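Local coordinates for protein agmatinase (Deinococcus radiodurans, PDB 1WOH) that probably hydrolyses agmatine to putrescine and urea, as a manganese-dependent agmatinase of the arginase (ureohydrolase) family, at residues A[184-188]-A[189-193]; A[200-204]-A[205-209]; A[217-221]-A[222-226]. One frame throughout, in Å; residues are numbered along the deposited sequence.

Contact 1. Residues A[184-188]-A[189-193]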
ATOM      1  N   LEU A 184      26.153 -10.176  -6.252  1.00 12.37           N
ATOM      2  CA  LEU A 184      27.396 -10.365  -5.516  1.00 14.42           C
ATOM      3  C   LEU A 184      27.693 -11.825  -5.210  1.00 14.60           C
ATOM      4  O   LEU A 184      28.854 -12.201  -5.047  1.00 15.21           O
ATOM      5  CB  LEU A 184      27.362  -9.591  -4.196  1.00 13.32           C
ATOM      6  CG  LEU A 184      27.198  -8.072  -4.268  1.00 16.25           C
ATOM      7  CD1 LEU A 184      27.226  -7.508  -2.860  1.00 13.51           C
ATOM      8  CD2 LEU A 184      28.311  -7.462  -5.111  1.00 14.13           C
ATOM      9  N   ARG A 185      26.657 -12.651  -5.130  1.00 15.40           N
ATOM     10  CA  ARG A 185      26.885 -14.044  -4.785  1.00 16.82           C
ATOM     11  C   ARG A 185      26.442 -15.084  -5.803  1.00 15.74           C
ATOM     12  O   ARG A 185      25.341 -15.025  -6.352  1.00 12.83           O
ATOM     13  CB  ARG A 185      26.230 -14.358  -3.439  1.00 19.05           C
ATOM     14  CG  ARG A 185      26.773 -15.608  -2.775  1.00 23.00           C
ATOM     15  CD  ARG A 185      25.840 -16.098  -1.679  1.00 24.76           C
ATOM     16  NE  ARG A 185      25.385 -15.016  -0.812  1.00 25.62           N
ATOM     17  CZ  ARG A 185      26.166 -14.321   0.009  1.00 28.06           C
ATOM     18  NH1 ARG A 185      27.463 -14.589   0.090  1.00 27.47           N
ATOM     19  NH2 ARG A 185      25.645 -13.348   0.748  1.00 27.13           N
ATOM     20  N   PHE A 186      27.327 -16.039  -6.048  1.00 14.78           N
ATOM     21  CA  PHE A 186      27.048 -17.135  -6.958  1.00 16.25           C
ATOM     22  C   PHE A 186      27.574 -18.404  -6.296  1.00 15.76           C
ATOM     23  O   PHE A 186      28.555 -18.359  -5.558  1.00 18.14           O
ATOM     24  CB  PHE A 186      27.747 -16.933  -8.308  1.00 19.22           C
ATOM     25  CG  PHE A 186      27.043 -15.971  -9.222  1.00 18.93           C
ATOM     26  CD1 PHE A 186      27.182 -14.597  -9.053  1.00 21.14           C
ATOM     27  CD2 PHE A 186      26.224 -16.441 -10.240  1.00 20.59           C
ATOM     28  CE1 PHE A 186      26.510 -13.698  -9.888  1.00 18.08           C
ATOM     29  CE2 PHE A 186      25.546 -15.553 -11.082  1.00 22.17           C
ATOM     30  CZ  PHE A 186      25.691 -14.180 -10.903  1.00 19.10           C
ATOM     31  N   ASP A 187      26.891 -19.514  -6.544  1.00 15.01           N
ATOM     32  CA  ASP A 187      27.271 -20.819  -6.012  1.00 14.91           C
ATOM     33  C   ASP A 187      28.407 -21.276  -6.934  1.00 14.35           C
ATOM     34  O   ASP A 187      28.165 -21.644  -8.083  1.00 14.50           O
ATOM     35  CB  ASP A 187      26.057 -21.753  -6.111  1.00 14.52           C
ATOM     36  CG  ASP A 187      26.364 -23.183  -5.702  1.00 16.24           C
ATOM     37  OD1 ASP A 187      27.551 -23.516  -5.506  1.00 16.30           O
ATOM     38  OD2 ASP A 187      25.405 -23.978  -5.585  1.00 15.62           O
ATOM     39  N   PRO A 188      29.665 -21.242  -6.449  1.00 14.61           N
ATOM     40  CA  PRO A 188      30.810 -21.653  -7.280  1.00 14.78           C
ATOM     41  C   PRO A 188      30.720 -23.053  -7.867  1.00 15.54           C
ATOM     42  O   PRO A 188      31.189 -23.295  -8.987  1.00 15.03           O
ATOM     43  CB  PRO A 188      32.004 -21.491  -6.337  1.00 16.18           C
ATOM     44  CG  PRO A 188      31.402 -21.768  -4.991  1.00 14.75           C
ATOM     45  CD  PRO A 188      30.090 -21.013  -5.056  1.00 15.77           C
ATOM     46  N   GLU A 189      30.133 -23.975  -7.107  1.00 14.00           N
ATOM     47  CA  GLU A 189      29.975 -25.354  -7.556  1.00 13.34           C
ATOM     48  C   GLU A 189      28.965 -25.398  -8.695  1.00 14.78           C
ATOM     49  O   GLU A 189      29.148 -26.122  -9.670  1.00 15.26           O
ATOM     50  CB  GLU A 189      29.486 -26.231  -6.394  1.00 14.00           C
ATOM     51  CG  GLU A 189      29.500 -27.751  -6.646  1.00 14.89           C
ATOM     52  CD  GLU A 189      28.446 -28.227  -7.632  1.00 16.57           C
ATOM     53  OE1 GLU A 189      27.329 -27.661  -7.652  1.00 17.26           O
ATOM     54  OE2 GLU A 189      28.726 -29.190  -8.380  1.00 18.58           O
ATOM     55  N   ALA A 190      27.897 -24.615  -8.566  1.00 14.63           N
ATOM     56  CA  ALA A 190      26.859 -24.575  -9.587  1.00 13.95           C
ATOM     57  C   ALA A 190      27.396 -23.972 -10.882  1.00 11.22           C
ATOM     58  O   ALA A 190      27.149 -24.498 -11.965  1.00 12.13           O
ATOM     59  CB  ALA A 190      25.660 -23.768  -9.089  1.00 12.93           C
ATOM     60  N   VAL A 191      28.121 -22.864 -10.773  1.00 12.42           N
ATOM     61  CA  VAL A 191      28.682 -22.215 -11.959  1.00 12.91           C
ATOM     62  C   VAL A 191      29.686 -23.131 -12.660  1.00 15.69           C
ATOM     63  O   VAL A 191      29.650 -23.289 -13.882  1.00 14.74           O
ATOM     64  CB  VAL A 191      29.381 -20.885 -11.594  1.00 13.18           C
ATOM     65  CG1 VAL A 191      30.071 -20.296 -12.820  1.00 12.48           C
ATOM     66  CG2 VAL A 191      28.356 -19.897 -11.050  1.00 11.85           C
ATOM     67  N   ALA A 192      30.572 -23.745 -11.881  1.00 14.77           N
ATOM     68  CA  ALA A 192      31.578 -24.642 -12.435  1.00 15.31           C
ATOM     69  C   ALA A 192      30.943 -25.891 -13.053  1.00 14.53           C
ATOM     70  O   ALA A 192      31.395 -26.372 -14.094  1.00 15.89           O
ATOM     71  CB  ALA A 192      32.580 -25.038 -11.353  1.00 15.82           C
ATOM     72  N   ALA A 193      29.903 -26.423 -12.414  1.00 14.74           N
ATOM     73  CA  ALA A 193      29.235 -27.604 -12.941  1.00 14.68           C
ATOM     74  C   ALA A 193      28.546 -27.254 -14.256  1.00 16.41           C
ATOM     75  O   ALA A 193      28.592 -28.023 -15.217  1.00 15.11           O
ATOM     76  CB  ALA A 193      28.212 -28.139 -11.937  1.00 15.66           C
TER
HETATM   77  O   HOH W   1      25.645 -26.674  -5.895  1.00 15.59           O
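Asp-187 is the N-cap of helix 188-196 and meets Glu-189 and Ala-190 with its side chain. Its CB rests against the methyl CB of Ala-190, 3.6 Å away. CG lies anti to the backbone N (chi1 175°), which carries the carboxylate over the first turn. CG is 3.5 Å from the same Ala-190 CB. OD1 takes two weak capping bonds. One comes to OD1 from Glu-189 N at 3.1 Å and is bent, with an N-H...O angle of 128°. The other comes to OD1 from Ala-190 N at 3.3 Å and is straighter. OD2 accepts from a water at 2.7 Å, and that water also donates to Glu-189 OE1, so it bridges two carboxylates. Each acid has a further partner: Thr-149 OG1 for Asp-187 and Arg-164 for Glu-189. The Asp-187 backbone O receives Val-191 N at 3.0 Å. Next to the cap, Val-191 CG2 packs against Phe-186 CB at 4.1 Å. The Phe-186 side chain is about 6 Å from that of His-145, a manganese ligand. Leu-69 of the second subunit packs on both Phe-186 and Val-191. The loop after strand 173-181 turns here into helix 188-196, which leads on to strand 200-203.

Contact 2. Residues A[200-204]-A[205-209]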
ATOM      1  N   THR A 200      26.020 -22.459 -21.443  1.00 14.40           N
ATOM      2  CA  THR A 200      26.477 -21.121 -21.797  1.00 14.39           C
ATOM      3  C   THR A 200      25.968 -20.107 -20.782  1.00 14.24           C
ATOM      4  O   THR A 200      24.766 -19.986 -20.554  1.00 15.91           O
ATOM      5  CB  THR A 200      25.986 -20.736 -23.203  1.00 14.88           C
ATOM      6  OG1 THR A 200      26.440 -21.720 -24.140  1.00 17.25           O
ATOM      7  CG2 THR A 200      26.531 -19.370 -23.613  1.00 14.06           C
ATOM      8  N   ILE A 201      26.902 -19.389 -20.176  1.00 13.94           N
ATOM      9  CA  ILE A 201      26.585 -18.397 -19.164  1.00 15.55           C
ATOM     10  C   ILE A 201      26.853 -17.006 -19.718  1.00 15.19           C
ATOM     11  O   ILE A 201      27.990 -16.668 -20.038  1.00 15.02           O
ATOM     12  CB  ILE A 201      27.446 -18.639 -17.901  1.00 15.85           C
ATOM     13  CG1 ILE A 201      27.066 -19.985 -17.279  1.00 19.54           C
ATOM     14  CG2 ILE A 201      27.277 -17.498 -16.912  1.00 17.71           C
ATOM     15  CD1 ILE A 201      27.797 -20.300 -15.982  1.00 20.07           C
ATOM     16  N   ILE A 202      25.801 -16.205 -19.838  1.00 14.11           N
ATOM     17  CA  ILE A 202      25.946 -14.852 -20.366  1.00 14.24           C
ATOM     18  C   ILE A 202      25.553 -13.808 -19.323  1.00 12.57           C
ATOM     19  O   ILE A 202      24.373 -13.520 -19.130  1.00 13.49           O
ATOM     20  CB  ILE A 202      25.081 -14.661 -21.640  1.00 13.85           C
ATOM     21  CG1 ILE A 202      25.426 -15.746 -22.670  1.00 15.39           C
ATOM     22  CG2 ILE A 202      25.339 -13.284 -22.242  1.00 15.31           C
ATOM     23  CD1 ILE A 202      24.552 -15.722 -23.931  1.00 15.56           C
ATOM     24  N   PRO A 203      26.546 -13.234 -18.628  1.00 13.84           N
ATOM     25  CA  PRO A 203      26.305 -12.216 -17.597  1.00 14.82           C
ATOM     26  C   PRO A 203      25.600 -11.002 -18.198  1.00 15.72           C
ATOM     27  O   PRO A 203      25.735 -10.733 -19.389  1.00 16.45           O
ATOM     28  CB  PRO A 203      27.712 -11.869 -17.118  1.00 16.02           C
ATOM     29  CG  PRO A 203      28.503 -13.114 -17.419  1.00 17.01           C
ATOM     30  CD  PRO A 203      27.986 -13.509 -18.766  1.00 15.77           C
ATOM     31  N   MET A 204      24.848 -10.275 -17.376  1.00 15.80           N
ATOM     32  CA  MET A 204      24.140  -9.086 -17.849  1.00 17.71           C
ATOM     33  C   MET A 204      25.133  -8.074 -18.424  1.00 18.60           C
ATOM     34  O   MET A 204      24.817  -7.358 -19.372  1.00 17.57           O
ATOM     35  CB  MET A 204      23.358  -8.447 -16.697  1.00 16.23           C
ATOM     36  CG  MET A 204      22.553  -7.217 -17.080  1.00 14.12           C
ATOM     37  SD  MET A 204      21.276  -7.551 -18.303  1.00 11.79           S
ATOM     38  CE  MET A 204      21.319  -6.026 -19.240  1.00 13.93           C
ATOM     39  N   ASP A 205      26.333  -8.015 -17.849  1.00 20.48           N
ATOM     40  CA  ASP A 205      27.352  -7.086 -18.335  1.00 25.03           C
ATOM     41  C   ASP A 205      27.668  -7.285 -19.820  1.00 24.32           C
ATOM     42  O   ASP A 205      27.995  -6.327 -20.520  1.00 24.26           O
ATOM     43  CB  ASP A 205      28.644  -7.218 -17.522  1.00 30.01           C
ATOM     44  CG  ASP A 205      28.519  -6.633 -16.131  1.00 34.39           C
ATOM     45  OD1 ASP A 205      28.045  -5.484 -16.009  1.00 37.69           O
ATOM     46  OD2 ASP A 205      28.904  -7.319 -15.160  1.00 39.37           O
ATOM     47  N   ASP A 206      27.580  -8.526 -20.293  1.00 23.96           N
ATOM     48  CA  ASP A 206      27.852  -8.819 -21.698  1.00 24.63           C
ATOM     49  C   ASP A 206      26.714  -8.294 -22.559  1.00 22.99           C
ATOM     50  O   ASP A 206      26.931  -7.806 -23.670  1.00 23.01           O
ATOM     51  CB  ASP A 206      28.008 -10.325 -21.923  1.00 26.14           C
ATOM     52  CG  ASP A 206      29.236 -10.894 -21.236  1.00 29.95           C
ATOM     53  OD1 ASP A 206      30.061 -10.102 -20.731  1.00 31.33           O
ATOM     54  OD2 ASP A 206      29.379 -12.136 -21.208  1.00 31.75           O
ATOM     55  N   VAL A 207      25.494  -8.409 -22.045  1.00 20.28           N
ATOM     56  CA  VAL A 207      24.323  -7.923 -22.762  1.00 18.98           C
ATOM     57  C   VAL A 207      24.468  -6.419 -22.954  1.00 20.01           C
ATOM     58  O   VAL A 207      24.196  -5.887 -24.031  1.00 18.91           O
ATOM     59  CB  VAL A 207      23.030  -8.198 -21.966  1.00 18.91           C
ATOM     60  CG1 VAL A 207      21.837  -7.593 -22.674  1.00 18.72           C
ATOM     61  CG2 VAL A 207      22.833  -9.692 -21.804  1.00 18.57           C
ATOM     62  N   THR A 208      24.892  -5.735 -21.896  1.00 19.56           N
ATOM     63  CA  THR A 208      25.065  -4.290 -21.950  1.00 20.35           C
ATOM     64  C   THR A 208      26.204  -3.915 -22.893  1.00 21.40           C
ATOM     65  O   THR A 208      26.072  -3.009 -23.714  1.00 22.01           O
ATOM     66  CB  THR A 208      25.367  -3.723 -20.549  1.00 20.38           C
ATOM     67  OG1 THR A 208      24.268  -4.016 -19.673  1.00 18.12           O
ATOM     68  CG2 THR A 208      25.572  -2.206 -20.607  1.00 21.39           C
ATOM     69  N   ALA A 209      27.316  -4.627 -22.774  1.00 21.29           N
ATOM     70  CA  ALA A 209      28.494  -4.364 -23.588  1.00 23.92           C
ATOM     71  C   ALA A 209      28.321  -4.630 -25.080  1.00 24.58           C
ATOM     72  O   ALA A 209      28.819  -3.869 -25.907  1.00 27.05           O
ATOM     73  CB  ALA A 209      29.673  -5.172 -23.053  1.00 23.51           C
TER
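Strand 200-203 runs directly into helix 204-209, and the short axes of strand 200-203 and helix 205-209 make an angle of 65° and pass 6.7 Å apart at their closest. This is a strand-to-helix turn at a strand that is outermost, within this chain, in the parallel sheet of the arginase-type alpha/beta fold. Pro-203 stands at the N-cap position. Its carbonyl O accepts from Asp-206 N at 3.0 Å, with the donor above the carbonyl plane rather than on a lone pair. One residue on, Met-204 O receives Thr-208 N at 3.0 Å with an N-H...O angle of 160°, and the regular helical pattern begins.

Met-204 folds back on the helix that it starts. CG leaves anti to the backbone N (chi1 -179°), and bends at the next two torsions bring the thioether back over the helix. SD lies 4.1 Å from Val-207 CB. CE reaches Val-207 CG1 at 3.8 Å and Thr-208 OG1 at 3.6 Å, and the methionine crosses the threonine at about a right angle. Leu-249 and Gln-253 also touch both Met-204 and Val-207, so the methionine is buried between this turn and helix 251-264. With alanine in place of Met-204, the thioether and its methyl are gone, and a gap would probably open beside Val-207 CG1, with Leu-249 and Gln-253 losing part of their packing.

Another group of contacts involves Ile-202, Pro-203 and Asp-206. Ile-202 CG2 touches Asp-206 CB at 4.0 Å, while Val-179 and Val-214 pack on Ile-202 and Val-207 alike. The Asp-206 carboxylate turns back to the proline ring, where OD2 lies 3.1 Å from Pro-203 CD.

Contact 3. Residues A[217-221]-A[222-226]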
ATOM      1  N   GLN A 217      25.268 -15.840 -29.679  1.00 20.15           N
ATOM      2  CA  GLN A 217      25.563 -17.006 -28.858  1.00 20.51           C
ATOM      3  C   GLN A 217      24.336 -17.889 -28.643  1.00 19.81           C
ATOM      4  O   GLN A 217      24.457 -19.007 -28.150  1.00 19.35           O
ATOM      5  CB  GLN A 217      26.111 -16.584 -27.494  1.00 20.78           C
ATOM      6  CG  GLN A 217      27.390 -15.771 -27.547  1.00 23.32           C
ATOM      7  CD  GLN A 217      27.915 -15.454 -26.160  1.00 24.43           C
ATOM      8  OE1 GLN A 217      28.261 -16.356 -25.397  1.00 25.29           O
ATOM      9  NE2 GLN A 217      27.975 -14.172 -25.826  1.00 23.60           N
ATOM     10  N   LEU A 218      23.159 -17.392 -29.010  1.00 18.28           N
ATOM     11  CA  LEU A 218      21.932 -18.165 -28.840  1.00 17.55           C
ATOM     12  C   LEU A 218      21.888 -19.382 -29.763  1.00 17.63           C
ATOM     13  O   LEU A 218      22.531 -19.403 -30.812  1.00 18.26           O
ATOM     14  CB  LEU A 218      20.709 -17.279 -29.086  1.00 17.97           C
ATOM     15  CG  LEU A 218      20.554 -16.095 -28.129  1.00 17.09           C
ATOM     16  CD1 LEU A 218      19.351 -15.271 -28.553  1.00 17.92           C
ATOM     17  CD2 LEU A 218      20.384 -16.593 -26.703  1.00 18.35           C
ATOM     18  N   PRO A 219      21.129 -20.420 -29.379  1.00 18.09           N
ATOM     19  CA  PRO A 219      21.007 -21.645 -30.174  1.00 20.36           C
ATOM     20  C   PRO A 219      20.365 -21.436 -31.547  1.00 22.24           C
ATOM     21  O   PRO A 219      19.638 -20.467 -31.766  1.00 20.91           O
ATOM     22  CB  PRO A 219      20.178 -22.559 -29.274  1.00 21.70           C
ATOM     23  CG  PRO A 219      19.341 -21.594 -28.489  1.00 19.66           C
ATOM     24  CD  PRO A 219      20.329 -20.516 -28.144  1.00 19.36           C
ATOM     25  N   ARG A 220      20.647 -22.353 -32.467  1.00 24.16           N
ATOM     26  CA  ARG A 220      20.094 -22.278 -33.814  1.00 28.04           C
ATOM     27  C   ARG A 220      19.662 -23.652 -34.312  1.00 26.54           C
ATOM     28  O   ARG A 220      20.417 -24.619 -34.214  1.00 26.52           O
ATOM     29  CB  ARG A 220      21.129 -21.678 -34.769  1.00 33.18           C
ATOM     30  CG  ARG A 220      21.485 -20.245 -34.445  1.00 43.21           C
ATOM     31  CD  ARG A 220      22.543 -19.697 -35.385  1.00 54.04           C
ATOM     32  NE  ARG A 220      22.754 -18.265 -35.181  1.00 63.89           N
ATOM     33  CZ  ARG A 220      23.179 -17.720 -34.043  1.00 68.10           C
ATOM     34  NH1 ARG A 220      23.445 -18.485 -32.995  1.00 70.44           N
ATOM     35  NH2 ARG A 220      23.337 -16.406 -33.954  1.00 70.72           N
ATOM     36  N   GLY A 221      18.439 -23.726 -34.835  1.00 24.75           N
ATOM     37  CA  GLY A 221      17.911 -24.975 -35.358  1.00 24.77           C
ATOM     38  C   GLY A 221      17.675 -26.038 -34.302  1.00 25.31           C
ATOM     39  O   GLY A 221      17.603 -27.229 -34.614  1.00 25.56           O
ATOM     40  N   GLN A 222      17.536 -25.605 -33.053  1.00 23.24           N
ATOM     41  CA  GLN A 222      17.331 -26.513 -31.926  1.00 21.10           C
ATOM     42  C   GLN A 222      15.895 -26.523 -31.413  1.00 18.93           C
ATOM     43  O   GLN A 222      15.078 -25.692 -31.800  1.00 19.33           O
ATOM     44  CB  GLN A 222      18.249 -26.094 -30.771  1.00 20.42           C
ATOM     45  CG  GLN A 222      19.694 -25.916 -31.165  1.00 20.72           C
ATOM     46  CD  GLN A 222      20.420 -27.236 -31.324  1.00 23.02           C
ATOM     47  OE1 GLN A 222      19.810 -28.266 -31.609  1.00 25.21           O
ATOM     48  NE2 GLN A 222      21.732 -27.209 -31.150  1.00 26.92           N
ATOM     49  N   ASN A 223      15.588 -27.489 -30.549  1.00 17.49           N
ATOM     50  CA  ASN A 223      14.276 -27.558 -29.922  1.00 15.93           C
ATOM     51  C   ASN A 223      14.529 -26.755 -28.657  1.00 16.77           C
ATOM     52  O   ASN A 223      15.336 -27.156 -27.816  1.00 15.30           O
ATOM     53  CB  ASN A 223      13.904 -28.992 -29.559  1.00 16.02           C
ATOM     54  CG  ASN A 223      13.560 -29.821 -30.771  1.00 17.66           C
ATOM     55  OD1 ASN A 223      12.802 -29.378 -31.635  1.00 19.92           O
ATOM     56  ND2 ASN A 223      14.103 -31.032 -30.839  1.00 17.77           N
ATOM     57  N   VAL A 224      13.851 -25.624 -28.531  1.00 15.76           N
ATOM     58  CA  VAL A 224      14.058 -24.745 -27.392  1.00 15.33           C
ATOM     59  C   VAL A 224      12.870 -24.532 -26.463  1.00 14.32           C
ATOM     60  O   VAL A 224      11.732 -24.357 -26.899  1.00 15.52           O
ATOM     61  CB  VAL A 224      14.551 -23.358 -27.887  1.00 15.41           C
ATOM     62  CG1 VAL A 224      14.597 -22.352 -26.726  1.00 15.23           C
ATOM     63  CG2 VAL A 224      15.924 -23.501 -28.523  1.00 17.18           C
ATOM     64  N   TYR A 225      13.162 -24.566 -25.166  1.00 12.28           N
ATOM     65  CA  TYR A 225      12.179 -24.315 -24.123  1.00 13.00           C
ATOM     66  C   TYR A 225      12.646 -22.986 -23.536  1.00 11.21           C
ATOM     67  O   TYR A 225      13.829 -22.832 -23.216  1.00 11.79           O
ATOM     68  CB  TYR A 225      12.257 -25.402 -23.050  1.00 12.87           C
ATOM     69  CG  TYR A 225      11.362 -25.181 -21.850  1.00 13.36           C
ATOM     70  CD1 TYR A 225      10.128 -25.826 -21.744  1.00 13.78           C
ATOM     71  CD2 TYR A 225      11.774 -24.365 -20.796  1.00 13.96           C
ATOM     72  CE1 TYR A 225       9.327 -25.672 -20.611  1.00 14.97           C
ATOM     73  CE2 TYR A 225      10.982 -24.199 -19.662  1.00 12.31           C
ATOM     74  CZ  TYR A 225       9.766 -24.856 -19.574  1.00 11.83           C
ATOM     75  OH  TYR A 225       9.000 -24.714 -18.440  1.00 13.52           O
ATOM     76  N   PHE A 226      11.735 -22.024 -23.431  1.00 11.07           N
ATOM     77  CA  PHE A 226      12.052 -20.706 -22.874  1.00 12.76           C
ATOM     78  C   PHE A 226      11.659 -20.668 -21.405  1.00 11.10           C
ATOM     79  O   PHE A 226      10.526 -20.994 -21.062  1.00 11.40           O
ATOM     80  CB  PHE A 226      11.241 -19.605 -23.575  1.00 15.47           C
ATOM     81  CG  PHE A 226      11.715 -19.255 -24.957  1.00 14.60           C
ATOM     82  CD1 PHE A 226      10.796 -19.095 -25.989  1.00 18.29           C
ATOM     83  CD2 PHE A 226      13.057 -19.022 -25.217  1.00 17.55           C
ATOM     84  CE1 PHE A 226      11.205 -18.701 -27.262  1.00 19.02           C
ATOM     85  CE2 PHE A 226      13.482 -18.629 -26.487  1.00 19.52           C
ATOM     86  CZ  PHE A 226      12.552 -18.468 -27.513  1.00 18.53           C
TER
HETATM   87  O   HOH W   2      22.847 -24.157 -31.616  1.00 27.87           O
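Pro-219 and Val-224 meet at about a right angle, with the proline ring tip against one methyl of the valine. Pro-219 CG and Val-224 CG2 are 3.9 Å apart. Val-224 CG2 lies anti to its own carbonyl carbon, because CG1 takes the position opposite the backbone N (chi1 172°). Both CB atoms point toward the other segment, so the two residues face each other across the turn. Val-140 of the neighbouring strand 137-142 touches both.

Gln-222 packs on the backbone of the same turn. Its CG is 3.4 Å from Arg-220 O and 3.9 Å from Pro-219 CB. A bend at chi2 (-77°) turns the amide back toward the turn. NE2 donates to a water at 3.3 Å, and the same water accepts from Arg-220 N at 3.0 Å. Gly-221 sits at the bend with positive phi, a backbone shape that glycine adopts readily.

The turn leads from helix 211-215 into strand 223-229. Asn-265, in the same chain between helix 251-264 and strand 266-273, holds it: its ND2 donates to Pro-219 O and its OD1 accepts from Gln-222 N. The chemistry is therefore split. A small apolar contact lies on the inner side, against the sheet. The polar ties include a water bridge, the Asn-265 amide and backbone bonds to Asn-264 and Thr-266; direct hydrogen bonds between 217-221 and 222-226 are absent.

How the contacts relate
The contacts come in series along the chain: 184-193, then 200-209, then 217-226. Contact 1 starts helix 188-196, which leads to strand 200-203 of contact 2. The two centres are about 16 Å apart, and Val-191 CG1 packs on Ile-201 CD1 at 3.9 Å. Both also touch the second subunit. Contact 3 follows helix 211-215 and enters strand 223-229. Its centre is about 17 Å from that of contact 2, and Gln-217 touches Thr-200 and Ile-202. Contacts 1 and 3 do not touch; their centres are about 24 Å apart. Together they follow the chain from a helix start at the subunit interface, through edge strand 200-203, to strand 223-229 inside the same parallel sheet.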